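Local coordinates for putative antitoxin VapB45 (Mycobacterium tuberculosis, PDB 5AF3), which is possibly the antitoxin component of a type II toxin-antitoxin system, with VapC45 as its cognate toxin, and probably binds DNA, at residues S24-V29 with V185-R190; E77-N82 with R176-G181; K103-G106 with A111-D114; E121-F126 with Y151-I156; Q162-S165 with L171-M174. All blocks are in the same frame, centred on the assembly; numbering follows the deposited sequence.

Contact 1 (S24-V29 with V185-R190); sequences SRYLVV and VVLDPR
The aromatic ring of Y26 receives one methyl of L187 at an oblique slant, CD2 of Y26 lying 4.1 Å from CD2 of L187, while the P196 loop also packs on the tyrosine. This is the seam between helix 20-27, within the putative DNA-binding HTH region, and strand 185-187 of a four-stranded antiparallel sheet, an example of how a few apolar groups can dock a helix onto a strand far along the chain. L187 does most of the work because it forks. With CG set beside the backbone N and anti to the carbonyl carbon (chi1 -58°), it presents CD2 to the tyrosine and CD1 to L27, whose CD2 stands 4.3 Å from L187 CD1. Side chains of helix 72-86 cover the same ground, I75 against L187 and A78 against L27, and Y26, L27 and L187 are all buried. Just past L27 the helix stops in a Schellman motif, V28 taking positive phi as the C-prime residue. V29 N returns to S24 O at 3.1 Å, whereas V28 N to R25 O is weak. A side-chain bond locks the same turn, S24 OG donating to V29 O over 2.6 Å, nearly in line with the carbonyl.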
# COMPACT_ATOMS: atom_id res chain seq x y z
N SER A 24 3.98 -3.81 -11.37
CA SER A 24 2.69 -3.32 -10.87
C SER A 24 2.71 -3.25 -9.33
O SER A 24 2.21 -2.31 -8.75
CB SER A 24 1.57 -4.25 -11.38
OG SER A 24 0.41 -4.10 -10.58
N ARG A 25 3.31 -4.25 -8.69
CA ARG A 25 3.34 -4.32 -7.22
C ARG A 25 4.29 -3.26 -6.65
O ARG A 25 3.91 -2.47 -5.78
CB ARG A 25 3.78 -5.70 -6.75
CG ARG A 25 2.83 -6.80 -7.11
CD ARG A 25 3.29 -8.10 -6.50
NE ARG A 25 3.43 -9.09 -7.57
CZ ARG A 25 4.55 -9.77 -7.84
NH1 ARG A 25 5.65 -9.59 -7.10
NH2 ARG A 25 4.55 -10.64 -8.85
N TYR A 26 5.50 -3.22 -7.21
CA TYR A 26 6.51 -2.28 -6.72
C TYR A 26 6.14 -0.80 -6.90
O TYR A 26 6.43 0.00 -6.03
CB TYR A 26 7.88 -2.56 -7.34
CG TYR A 26 8.34 -3.99 -7.35
CD1 TYR A 26 7.92 -4.93 -6.36
CD2 TYR A 26 9.21 -4.44 -8.34
CE1 TYR A 26 8.38 -6.27 -6.39
CE2 TYR A 26 9.65 -5.77 -8.36
CZ TYR A 26 9.23 -6.66 -7.39
OH TYR A 26 9.71 -7.96 -7.46
N LEU A 27 5.55 -0.47 -8.06
CA LEU A 27 5.13 0.90 -8.40
C LEU A 27 3.72 1.27 -7.93
O LEU A 27 3.37 2.46 -7.87
CB LEU A 27 5.22 1.11 -9.92
CG LEU A 27 6.57 0.86 -10.58
CD1 LEU A 27 6.49 1.47 -12.00
CD2 LEU A 27 7.73 1.40 -9.79
N VAL A 28 2.94 0.25 -7.54
CA VAL A 28 1.53 0.44 -7.13
C VAL A 28 0.73 1.09 -8.28
O VAL A 28 0.26 2.25 -8.20
CB VAL A 28 1.37 1.25 -5.81
CG1 VAL A 28 -0.07 1.11 -5.27
CG2 VAL A 28 2.37 0.79 -4.76
N VAL A 29 0.65 0.34 -9.37
CA VAL A 29 -0.00 0.76 -10.60
C VAL A 29 -0.63 -0.51 -11.15
O VAL A 29 -0.03 -1.59 -11.03
CB VAL A 29 0.98 1.37 -11.65
CG1 VAL A 29 2.07 0.39 -12.00
CG2 VAL A 29 0.24 1.82 -12.94
N VAL A 185 13.17 1.46 1.35
CA VAL A 185 13.22 0.37 0.41
C VAL A 185 13.41 0.97 -0.97
O VAL A 185 12.73 1.95 -1.34
CB VAL A 185 11.96 -0.50 0.49
CG1 VAL A 185 11.83 -1.43 -0.70
CG2 VAL A 185 11.99 -1.27 1.86
N VAL A 186 14.33 0.36 -1.71
CA VAL A 186 14.69 0.81 -3.05
C VAL A 186 14.63 -0.25 -4.11
O VAL A 186 14.73 -1.47 -3.83
CB VAL A 186 16.11 1.48 -3.06
CG1 VAL A 186 16.13 2.68 -2.18
CG2 VAL A 186 17.22 0.47 -2.60
N LEU A 187 14.48 0.19 -5.36
CA LEU A 187 14.78 -0.61 -6.52
C LEU A 187 16.19 -0.18 -6.99
O LEU A 187 16.44 1.00 -7.20
CB LEU A 187 13.77 -0.35 -7.63
CG LEU A 187 12.31 -0.62 -7.25
CD1 LEU A 187 11.43 -0.29 -8.47
CD2 LEU A 187 12.15 -2.08 -6.81
N ASP A 188 17.09 -1.17 -7.10
CA ASP A 188 18.51 -0.92 -7.41
C ASP A 188 18.97 -2.13 -8.22
O ASP A 188 18.98 -3.24 -7.69
CB ASP A 188 19.29 -0.75 -6.09
CG ASP A 188 20.82 -0.55 -6.27
OD1 ASP A 188 21.33 -0.70 -7.40
OD2 ASP A 188 21.48 -0.23 -5.26
N PRO A 189 19.34 -1.94 -9.51
CA PRO A 189 19.71 -3.11 -10.31
C PRO A 189 21.01 -3.80 -9.80
O PRO A 189 21.33 -4.91 -10.22
CB PRO A 189 19.92 -2.51 -11.72
CG PRO A 189 20.33 -1.11 -11.46
CD PRO A 189 19.50 -0.69 -10.28
N ARG A 190 21.72 -3.14 -8.89
CA ARG A 190 22.99 -3.70 -8.37
C ARG A 190 22.78 -4.63 -7.17
O ARG A 190 23.75 -5.24 -6.69
CB ARG A 190 23.96 -2.59 -7.97
CG ARG A 190 24.52 -1.78 -9.11
CD ARG A 190 24.89 -0.39 -8.61
NE ARG A 190 26.32 -0.08 -8.66
CZ ARG A 190 27.19 -0.38 -7.70
NH1 ARG A 190 26.79 -1.03 -6.61
NH2 ARG A 190 28.47 -0.05 -7.83

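Contact 2 (E77-N82 with R176-G181); sequences EAYVLN and RLPQYG
Y79 reaches from helix 72-86, within the putative DNA-binding HTH region, to the loop between strands 172-176 and 185-187 of the antiparallel sheet, its hydroxyl end coming nearest R176 and P178. At R176 the backbone is what lies close: Y79 OH stands 4.0 Å from R176 O. The arginine's CB points away from the helix, and its guanidinium is engaged by N184 through NE and by Q163 through NH1. L177 follows, its backbone hydrogen-bonded to V185. Its isobutyl end swings back toward the helix, bringing L177 CD2 to 4.7 Å from Y79 CE1, a loose approach, while L187 packs against the leucine as well. At P178 the chain enters a 3-10 turn, and the pyrrolidine ring offers its CD carbon to the phenol, P178 CD to Y79 OH being 4.3 Å. Q179 and P178 also face D237 of the second subunit, so this loop lies where the two chains meet. Y180 closes the first turn, its N bonding to L177 O at 3.1 Å; the same carbonyl oxygen lies in plane at the edge of the Y180 ring. G181, with positive phi, ends the walk by donating its N to P178 O over 3.0 Å. The phenol's reach depends on its torsion, CG lying anti to the backbone N (chi1 170°). The chemistry thus divides the labour: the phenol meets the loop only loosely, with no hydrogen bond between the two segments, the hydroxyl of the buried tyrosine is satisfied by Y160 O of helix 155-161, and the loop keeps its shape through its own backbone bonds.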
# COMPACT_ATOMS: atom_id res chain seq x y z
N GLU A 77 10.98 4.97 -15.90
CA GLU A 77 10.01 5.70 -16.74
C GLU A 77 8.56 5.40 -16.27
O GLU A 77 7.73 6.30 -16.12
CB GLU A 77 10.23 5.31 -18.20
CG GLU A 77 11.61 5.80 -18.71
CD GLU A 77 12.01 5.24 -20.06
OE1 GLU A 77 11.54 4.14 -20.42
OE2 GLU A 77 12.79 5.97 -20.77
N ALA A 78 8.28 4.13 -15.99
CA ALA A 78 6.94 3.74 -15.47
C ALA A 78 6.65 4.39 -14.12
O ALA A 78 5.52 4.81 -13.85
CB ALA A 78 6.81 2.20 -15.39
N TYR A 79 7.67 4.49 -13.27
CA TYR A 79 7.55 5.09 -11.97
C TYR A 79 7.16 6.57 -12.10
O TYR A 79 6.22 7.04 -11.43
CB TYR A 79 8.84 4.95 -11.17
CG TYR A 79 8.86 5.76 -9.90
CD1 TYR A 79 8.25 5.30 -8.72
CD2 TYR A 79 9.54 6.98 -9.86
CE1 TYR A 79 8.30 6.05 -7.57
CE2 TYR A 79 9.61 7.71 -8.72
CZ TYR A 79 8.97 7.27 -7.58
OH TYR A 79 9.06 8.06 -6.46
N VAL A 80 7.84 7.27 -13.00
CA VAL A 80 7.56 8.71 -13.21
C VAL A 80 6.17 8.93 -13.82
O VAL A 80 5.42 9.76 -13.33
CB VAL A 80 8.64 9.36 -14.05
CG1 VAL A 80 8.25 10.81 -14.45
CG2 VAL A 80 9.98 9.40 -13.21
N LEU A 81 5.83 8.17 -14.85
CA LEU A 81 4.49 8.21 -15.43
C LEU A 81 3.40 7.89 -14.41
O LEU A 81 2.31 8.44 -14.46
CB LEU A 81 4.39 7.24 -16.58
CG LEU A 81 5.14 7.59 -17.87
CD1 LEU A 81 4.94 6.47 -18.85
CD2 LEU A 81 4.57 8.95 -18.41
N ASN A 82 3.68 6.98 -13.49
CA ASN A 82 2.71 6.72 -12.41
C ASN A 82 2.53 7.89 -11.46
O ASN A 82 1.42 8.11 -10.92
CB ASN A 82 3.07 5.45 -11.64
CG ASN A 82 1.89 4.93 -10.82
OD1 ASN A 82 0.73 5.02 -11.24
ND2 ASN A 82 2.18 4.42 -9.63
N ARG A 176 13.79 5.07 -4.59
CA ARG A 176 13.27 4.81 -3.26
C ARG A 176 11.74 4.73 -3.36
O ARG A 176 11.12 5.62 -3.97
CB ARG A 176 13.67 5.91 -2.32
CG ARG A 176 13.08 5.76 -0.91
CD ARG A 176 13.60 6.81 0.02
NE ARG A 176 12.97 6.66 1.34
CZ ARG A 176 11.79 7.18 1.66
NH1 ARG A 176 11.11 7.87 0.74
NH2 ARG A 176 11.28 7.00 2.88
N LEU A 177 11.16 3.70 -2.75
CA LEU A 177 9.68 3.45 -2.83
C LEU A 177 9.05 4.02 -1.54
O LEU A 177 9.23 3.46 -0.45
CB LEU A 177 9.39 1.96 -3.07
CG LEU A 177 10.08 1.32 -4.28
CD1 LEU A 177 9.81 -0.13 -4.34
CD2 LEU A 177 9.65 1.99 -5.61
N PRO A 178 8.41 5.21 -1.63
CA PRO A 178 8.00 5.92 -0.41
C PRO A 178 6.88 5.22 0.35
O PRO A 178 6.65 5.54 1.51
CB PRO A 178 7.56 7.31 -0.92
CG PRO A 178 7.15 7.08 -2.33
CD PRO A 178 8.05 5.96 -2.85
N GLN A 179 6.25 4.25 -0.29
CA GLN A 179 5.18 3.46 0.36
C GLN A 179 5.75 2.60 1.49
O GLN A 179 5.00 2.18 2.38
CB GLN A 179 4.38 2.60 -0.61
CG GLN A 179 5.09 1.39 -1.25
CD GLN A 179 5.68 1.70 -2.63
OE1 GLN A 179 5.65 0.83 -3.52
NE2 GLN A 179 6.20 2.91 -2.81
N TYR A 180 7.08 2.37 1.47
CA TYR A 180 7.74 1.61 2.55
C TYR A 180 8.24 2.51 3.68
O TYR A 180 8.81 2.03 4.66
CB TYR A 180 8.90 0.78 2.01
CG TYR A 180 8.54 -0.35 1.12
CD1 TYR A 180 8.40 -0.15 -0.26
CD2 TYR A 180 8.34 -1.65 1.63
CE1 TYR A 180 8.10 -1.19 -1.09
CE2 TYR A 180 8.05 -2.69 0.80
CZ TYR A 180 7.93 -2.46 -0.56
OH TYR A 180 7.63 -3.49 -1.42
N GLY A 181 8.07 3.82 3.53
CA GLY A 181 8.34 4.75 4.60
C GLY A 181 9.80 4.74 5.03
O GLY A 181 10.70 4.62 4.19

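Contact 3 (K103-G106 with A111-D114); sequences KNVG and ASQD
V105 and the pair S112 and D114 touch across the link between two successive helices, and the link uses three kinds of interaction. The direct packing is carried by one methyl. V105 CG1 lies 3.7 Å from S112 OG and 3.8 Å from D114 CB, directed toward both because chi1 of 177° sets it anti to the backbone N and aims it across the gap. The second kind is a capping bond within 111-114: D114 N donates to S112 OG over 3.0 Å at 162°, an ST turn that leads into helix 115-130. The third kind is solvent. Two waters both donate to V105 O, the carbonyl of the last residue of helix 95-105. One sits 2.6 Å from V105 O and 2.7 Å from D114 OD2, to which it also donates. The other, 3.1 Å from V105 O, continues to S112 OG at 2.5 Å. The hydroxyl of S112 is therefore gripped by the D114 amide and by a water while it also rests near a methyl. G106 follows with positive phi and turns the chain out of the helix. Farther out, N104 leans on V122 and R125 of helix 115-130, A111 packs against V73 and A76 of helix 72-86, and the A111 backbone bonds to A172, which ties this corner to strand 172-176.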
# COMPACT_ATOMS: atom_id res chain seq x y z
N LYS A 103 12.96 15.30 -26.85
CA LYS A 103 13.62 16.21 -27.82
C LYS A 103 14.39 17.34 -27.15
O LYS A 103 15.39 17.82 -27.70
CB LYS A 103 12.60 16.77 -28.82
CG LYS A 103 11.99 15.76 -29.76
CD LYS A 103 10.86 16.42 -30.53
CE LYS A 103 10.23 15.47 -31.48
NZ LYS A 103 9.23 16.24 -32.29
N ASN A 104 14.00 17.74 -25.92
CA ASN A 104 14.63 18.84 -25.20
C ASN A 104 15.52 18.49 -24.01
O ASN A 104 16.52 19.19 -23.75
CB ASN A 104 13.57 19.84 -24.73
CG ASN A 104 12.98 20.62 -25.87
OD1 ASN A 104 13.56 21.62 -26.32
ND2 ASN A 104 11.87 20.11 -26.43
N VAL A 105 15.12 17.49 -23.23
CA VAL A 105 15.88 17.07 -22.05
C VAL A 105 16.83 15.91 -22.40
O VAL A 105 17.86 15.75 -21.74
CB VAL A 105 14.94 16.71 -20.88
CG1 VAL A 105 15.71 16.19 -19.63
CG2 VAL A 105 14.18 17.99 -20.50
N GLY A 106 16.48 15.16 -23.43
CA GLY A 106 17.35 14.07 -23.91
C GLY A 106 16.73 12.68 -23.84
O GLY A 106 15.62 12.49 -23.34
N ALA A 111 13.52 9.50 -17.03
CA ALA A 111 14.50 8.94 -16.07
C ALA A 111 15.74 9.83 -15.88
O ALA A 111 16.73 9.44 -15.25
CB ALA A 111 14.88 7.52 -16.49
N SER A 112 15.66 11.06 -16.37
CA SER A 112 16.79 11.98 -16.34
C SER A 112 16.90 12.81 -15.07
O SER A 112 15.91 13.25 -14.51
CB SER A 112 16.71 12.92 -17.55
OG SER A 112 17.67 13.94 -17.44
N GLN A 113 18.13 13.09 -14.68
CA GLN A 113 18.43 13.94 -13.55
C GLN A 113 17.92 15.36 -13.80
O GLN A 113 17.64 16.08 -12.87
CB GLN A 113 19.94 13.97 -13.30
CG GLN A 113 20.33 14.82 -12.10
CD GLN A 113 21.73 14.52 -11.63
OE1 GLN A 113 22.46 13.73 -12.25
NE2 GLN A 113 22.13 15.14 -10.53
N ASP A 114 17.76 15.72 -15.08
CA ASP A 114 17.37 17.09 -15.44
C ASP A 114 15.85 17.28 -15.46
O ASP A 114 15.35 18.40 -15.58
CB ASP A 114 17.94 17.45 -16.82
CG ASP A 114 19.45 17.65 -16.80
OD1 ASP A 114 20.00 17.93 -15.71
OD2 ASP A 114 20.07 17.53 -17.89
O HOH W 1 18.98 17.74 -20.40
O HOH W 2 19.10 14.00 -19.55

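Contact 4 (E121-F126 with Y151-I156); sequences EVLWRF and YVFKEI
W124 and Y151 stack in an offset fashion, the five-membered ring of the indole against the phenol, with centroids 4.2 Å apart and planes inclined by 27°. The CD2-CE2 side of the Y151 ring lies over one face of the indole: Y151 CD2 hovers 3.4 Å above the plane of the W124 ring, displaced toward the rim. The closest pair is W124 NE1 and Y151 CE2, 3.2 Å apart. The second touch is aliphatic on aromatic. L123 CD1 approaches F153 CE1 to 3.9 Å, the two side chains running at about a right angle. Adjacent helical residues thus serve alternate residues of a strand, since Y151 and F153 both turn their ends to the helix while V152, between them, points away and touches R147. Here helix 115-130 lies against the antiparallel beta hairpin of strands 144-147 and 150-153. I144 of the partner strand packs on W124 and Y151 alike, and P146 adds to the tyrosine. The indole is swung out to its partner by a chi1 of 170°, with CG anti to the backbone N. Behind L123 stand L101, V140 and L143; behind F153 stand E158 and L161. W100 of helix 95-105 also meets helix 115-130, its NE1 bonded to V122 O and its ring stacked with F126. Past the strand, K154 takes the N-cap position of helix 155-161, and its NZ bonds to G142 O and to R213 O of the second subunit, while E155 OE1 accepts from F218 N of that subunit.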
# COMPACT_ATOMS: atom_id res chain seq x y z
N GLU A 121 9.46 23.99 -17.12
CA GLU A 121 9.64 25.06 -18.11
C GLU A 121 9.56 24.52 -19.53
O GLU A 121 8.87 25.11 -20.37
CB GLU A 121 10.94 25.84 -17.85
CG GLU A 121 11.17 27.00 -18.81
CD GLU A 121 12.53 27.67 -18.61
OE1 GLU A 121 13.20 27.41 -17.58
OE2 GLU A 121 12.94 28.44 -19.52
N VAL A 122 10.21 23.38 -19.80
CA VAL A 122 10.10 22.73 -21.12
C VAL A 122 8.63 22.41 -21.47
O VAL A 122 8.13 22.67 -22.59
CB VAL A 122 11.02 21.43 -21.19
CG1 VAL A 122 10.74 20.64 -22.41
CG2 VAL A 122 12.55 21.82 -21.10
N LEU A 123 7.90 21.83 -20.52
CA LEU A 123 6.52 21.46 -20.79
C LEU A 123 5.61 22.66 -21.00
O LEU A 123 4.71 22.63 -21.81
CB LEU A 123 5.99 20.60 -19.64
CG LEU A 123 6.58 19.18 -19.69
CD1 LEU A 123 6.32 18.58 -18.28
CD2 LEU A 123 6.02 18.32 -20.80
N TRP A 124 5.83 23.68 -20.20
CA TRP A 124 5.08 24.92 -20.35
C TRP A 124 5.14 25.43 -21.82
O TRP A 124 4.10 25.68 -22.44
CB TRP A 124 5.59 25.95 -19.36
CG TRP A 124 5.06 27.28 -19.61
CD1 TRP A 124 3.74 27.64 -19.59
CD2 TRP A 124 5.80 28.44 -19.97
NE1 TRP A 124 3.63 28.98 -19.90
CE2 TRP A 124 4.87 29.49 -20.14
CE3 TRP A 124 7.17 28.70 -20.16
CZ2 TRP A 124 5.27 30.79 -20.48
CZ3 TRP A 124 7.56 29.99 -20.51
CH2 TRP A 124 6.61 31.02 -20.66
N ARG A 125 6.36 25.53 -22.34
CA ARG A 125 6.64 25.94 -23.73
C ARG A 125 5.84 25.13 -24.76
O ARG A 125 5.30 25.69 -25.73
CB ARG A 125 8.14 25.82 -24.03
CG ARG A 125 9.02 26.80 -23.30
CD ARG A 125 10.45 26.87 -23.90
NE ARG A 125 11.50 26.32 -23.01
CZ ARG A 125 12.27 25.26 -23.29
NH1 ARG A 125 12.12 24.57 -24.43
NH2 ARG A 125 13.19 24.89 -22.40
N PHE A 126 5.75 23.81 -24.54
CA PHE A 126 4.98 22.93 -25.39
C PHE A 126 3.48 23.27 -25.35
O PHE A 126 2.83 23.38 -26.38
CB PHE A 126 5.22 21.48 -24.93
CG PHE A 126 4.57 20.45 -25.76
CD1 PHE A 126 4.91 20.30 -27.10
CD2 PHE A 126 3.63 19.57 -25.20
CE1 PHE A 126 4.32 19.37 -27.87
CE2 PHE A 126 3.04 18.62 -25.97
CZ PHE A 126 3.39 18.50 -27.32
N TYR A 151 6.50 28.84 -13.81
CA TYR A 151 5.86 27.52 -13.72
C TYR A 151 6.83 26.50 -13.16
O TYR A 151 7.99 26.47 -13.53
CB TYR A 151 5.32 27.06 -15.07
CG TYR A 151 4.16 27.90 -15.52
CD1 TYR A 151 2.88 27.71 -14.99
CD2 TYR A 151 4.35 28.93 -16.43
CE1 TYR A 151 1.82 28.49 -15.40
CE2 TYR A 151 3.31 29.72 -16.84
CZ TYR A 151 2.04 29.51 -16.33
OH TYR A 151 1.01 30.34 -16.77
N VAL A 152 6.33 25.65 -12.26
CA VAL A 152 7.13 24.61 -11.63
C VAL A 152 6.26 23.34 -11.54
O VAL A 152 5.03 23.42 -11.61
CB VAL A 152 7.56 25.00 -10.18
CG1 VAL A 152 8.43 26.26 -10.16
CG2 VAL A 152 6.33 25.16 -9.26
N PHE A 153 6.88 22.19 -11.31
CA PHE A 153 6.08 20.99 -11.06
C PHE A 153 5.31 21.11 -9.74
O PHE A 153 5.82 21.65 -8.77
CB PHE A 153 6.96 19.75 -10.96
CG PHE A 153 7.37 19.18 -12.28
CD1 PHE A 153 6.43 18.67 -13.18
CD2 PHE A 153 8.75 19.12 -12.61
CE1 PHE A 153 6.83 18.11 -14.41
CE2 PHE A 153 9.16 18.55 -13.82
CZ PHE A 153 8.23 18.05 -14.73
N LYS A 154 4.05 20.65 -9.74
CA LYS A 154 3.30 20.51 -8.50
C LYS A 154 4.11 19.64 -7.53
O LYS A 154 4.77 18.68 -7.94
CB LYS A 154 1.98 19.79 -8.79
CG LYS A 154 1.02 20.59 -9.66
CD LYS A 154 -0.24 19.78 -9.92
CE LYS A 154 -1.18 20.57 -10.81
NZ LYS A 154 -2.33 19.72 -11.24
N GLU A 155 4.07 19.98 -6.24
CA GLU A 155 4.79 19.20 -5.23
C GLU A 155 4.37 17.76 -5.17
O GLU A 155 5.18 16.89 -4.86
CB GLU A 155 4.67 19.85 -3.85
CG GLU A 155 5.54 21.12 -3.78
CD GLU A 155 5.76 21.65 -2.37
OE1 GLU A 155 5.22 21.05 -1.40
OE2 GLU A 155 6.50 22.66 -2.23
N ILE A 156 3.10 17.48 -5.49
CA ILE A 156 2.63 16.09 -5.49
C ILE A 156 3.40 15.25 -6.52
O ILE A 156 3.61 14.06 -6.32
CB ILE A 156 1.08 15.99 -5.72
CG1 ILE A 156 0.58 14.54 -5.46
CG2 ILE A 156 0.63 16.43 -7.17
CD1 ILE A 156 -0.97 14.37 -5.66

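Contact 5 (Q162-S165 with L171-M174); sequences QQIS and LASM
S165 and M174 are joined by a nearly straight backbone bond, S165 N to M174 O at 2.7 Å and 177°, and S173 N returns to S165 O at 2.8 Å and 173°. Two residues of strand 172-176, S173 and M174, face the single residue S165, which makes this antiparallel hairpin a worked case of the classic beta bulge. The carbonyl of S165 bears the extra load: M174 N adds a weak bond, and S173 OG adds another weak one of 3.3 Å, the hydroxyl being folded back between N and C (chi1 60°). A water adds a bridge: it donates to Q163 O, meets S165 OG at 2.7 Å and gives a weak bond to M174 O. Packing comes next. S165 CB and M174 CB stand 3.8 Å apart on one face of the sheet, and the methionine chain bends at its sulfur so that M174 CE comes 4.0 Å from S165 OG. I164 CG2 presses on A172 CB at only 3.4 Å, tighter than usual carbon contact, with V80 and A76 of helix 72-86 against this pair. With one strong and two weak bonds from S173 and M174 converging on S165 O, a single carbonyl serves both residues of the bulge, and backbone bonding continues between Q163 and R176.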
# COMPACT_ATOMS: atom_id res chain seq x y z
N GLN A 162 11.80 13.26 -6.55
CA GLN A 162 12.85 13.38 -5.53
C GLN A 162 13.37 12.03 -5.02
O GLN A 162 14.44 11.98 -4.40
CB GLN A 162 12.32 14.18 -4.33
CG GLN A 162 12.37 15.68 -4.54
CD GLN A 162 11.47 16.49 -3.60
OE1 GLN A 162 10.68 15.94 -2.81
NE2 GLN A 162 11.62 17.82 -3.66
N GLN A 163 12.62 10.96 -5.26
CA GLN A 163 13.01 9.61 -4.79
C GLN A 163 14.07 8.93 -5.67
O GLN A 163 14.57 7.85 -5.31
CB GLN A 163 11.79 8.68 -4.69
CG GLN A 163 10.60 9.22 -3.86
CD GLN A 163 11.04 9.71 -2.51
OE1 GLN A 163 11.83 9.07 -1.84
NE2 GLN A 163 10.54 10.86 -2.11
N ILE A 164 14.37 9.52 -6.83
CA ILE A 164 15.19 8.86 -7.82
C ILE A 164 16.63 9.31 -7.63
O ILE A 164 16.88 10.49 -7.40
CB ILE A 164 14.70 9.20 -9.27
CG1 ILE A 164 13.22 8.80 -9.44
CG2 ILE A 164 15.54 8.44 -10.33
CD1 ILE A 164 12.64 9.17 -10.78
N SER A 165 17.57 8.36 -7.70
CA SER A 165 19.01 8.65 -7.62
C SER A 165 19.59 8.46 -9.00
O SER A 165 19.09 7.64 -9.77
CB SER A 165 19.69 7.68 -6.63
OG SER A 165 19.29 8.00 -5.32
N LEU A 171 21.18 9.48 -15.74
CA LEU A 171 19.93 8.69 -15.77
C LEU A 171 19.78 7.88 -14.49
O LEU A 171 20.78 7.53 -13.85
CB LEU A 171 19.87 7.77 -16.97
CG LEU A 171 19.79 8.50 -18.34
CD1 LEU A 171 19.75 7.50 -19.42
CD2 LEU A 171 18.48 9.33 -18.41
N ALA A 172 18.52 7.61 -14.10
CA ALA A 172 18.21 6.87 -12.88
C ALA A 172 19.08 5.60 -12.64
O ALA A 172 19.25 4.76 -13.52
CB ALA A 172 16.73 6.47 -12.87
N SER A 173 19.57 5.49 -11.42
CA SER A 173 20.29 4.30 -11.00
C SER A 173 19.63 3.64 -9.77
O SER A 173 19.98 2.51 -9.40
CB SER A 173 21.71 4.71 -10.68
OG SER A 173 21.71 5.68 -9.65
N MET A 174 18.67 4.33 -9.14
CA MET A 174 18.02 3.80 -7.94
C MET A 174 16.74 4.59 -7.73
O MET A 174 16.69 5.80 -8.02
CB MET A 174 18.92 3.97 -6.69
CG MET A 174 18.49 3.14 -5.46
SD MET A 174 19.77 2.97 -4.17
CE MET A 174 19.80 4.52 -3.33
O HOH W 3 17.07 6.68 -4.72

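From the N terminus, contact 1 opens first and closes last: it ties helix 20-27 to strand 185-187 and encloses the other four. Within it, contact 2 opens at helix 72-86 and closes at 176-181; it in turn encloses contacts 3, 4 and 5, which follow one another in series without crossing. Contact 3 joins the end of helix 95-105 to the approach to helix 115-130, contact 4 sets that helix on the next hairpin, and contact 5 forms the first hairpin of the four-stranded sheet. Helix 72-86 carries one side of contact 2 and also packs on residues of contacts 1, 3 and 5. Contacts 1 and 5 share neighbouring strands of one sheet, whereas contacts 2 and 4, about 19 Å apart between centres, both reach the second subunit.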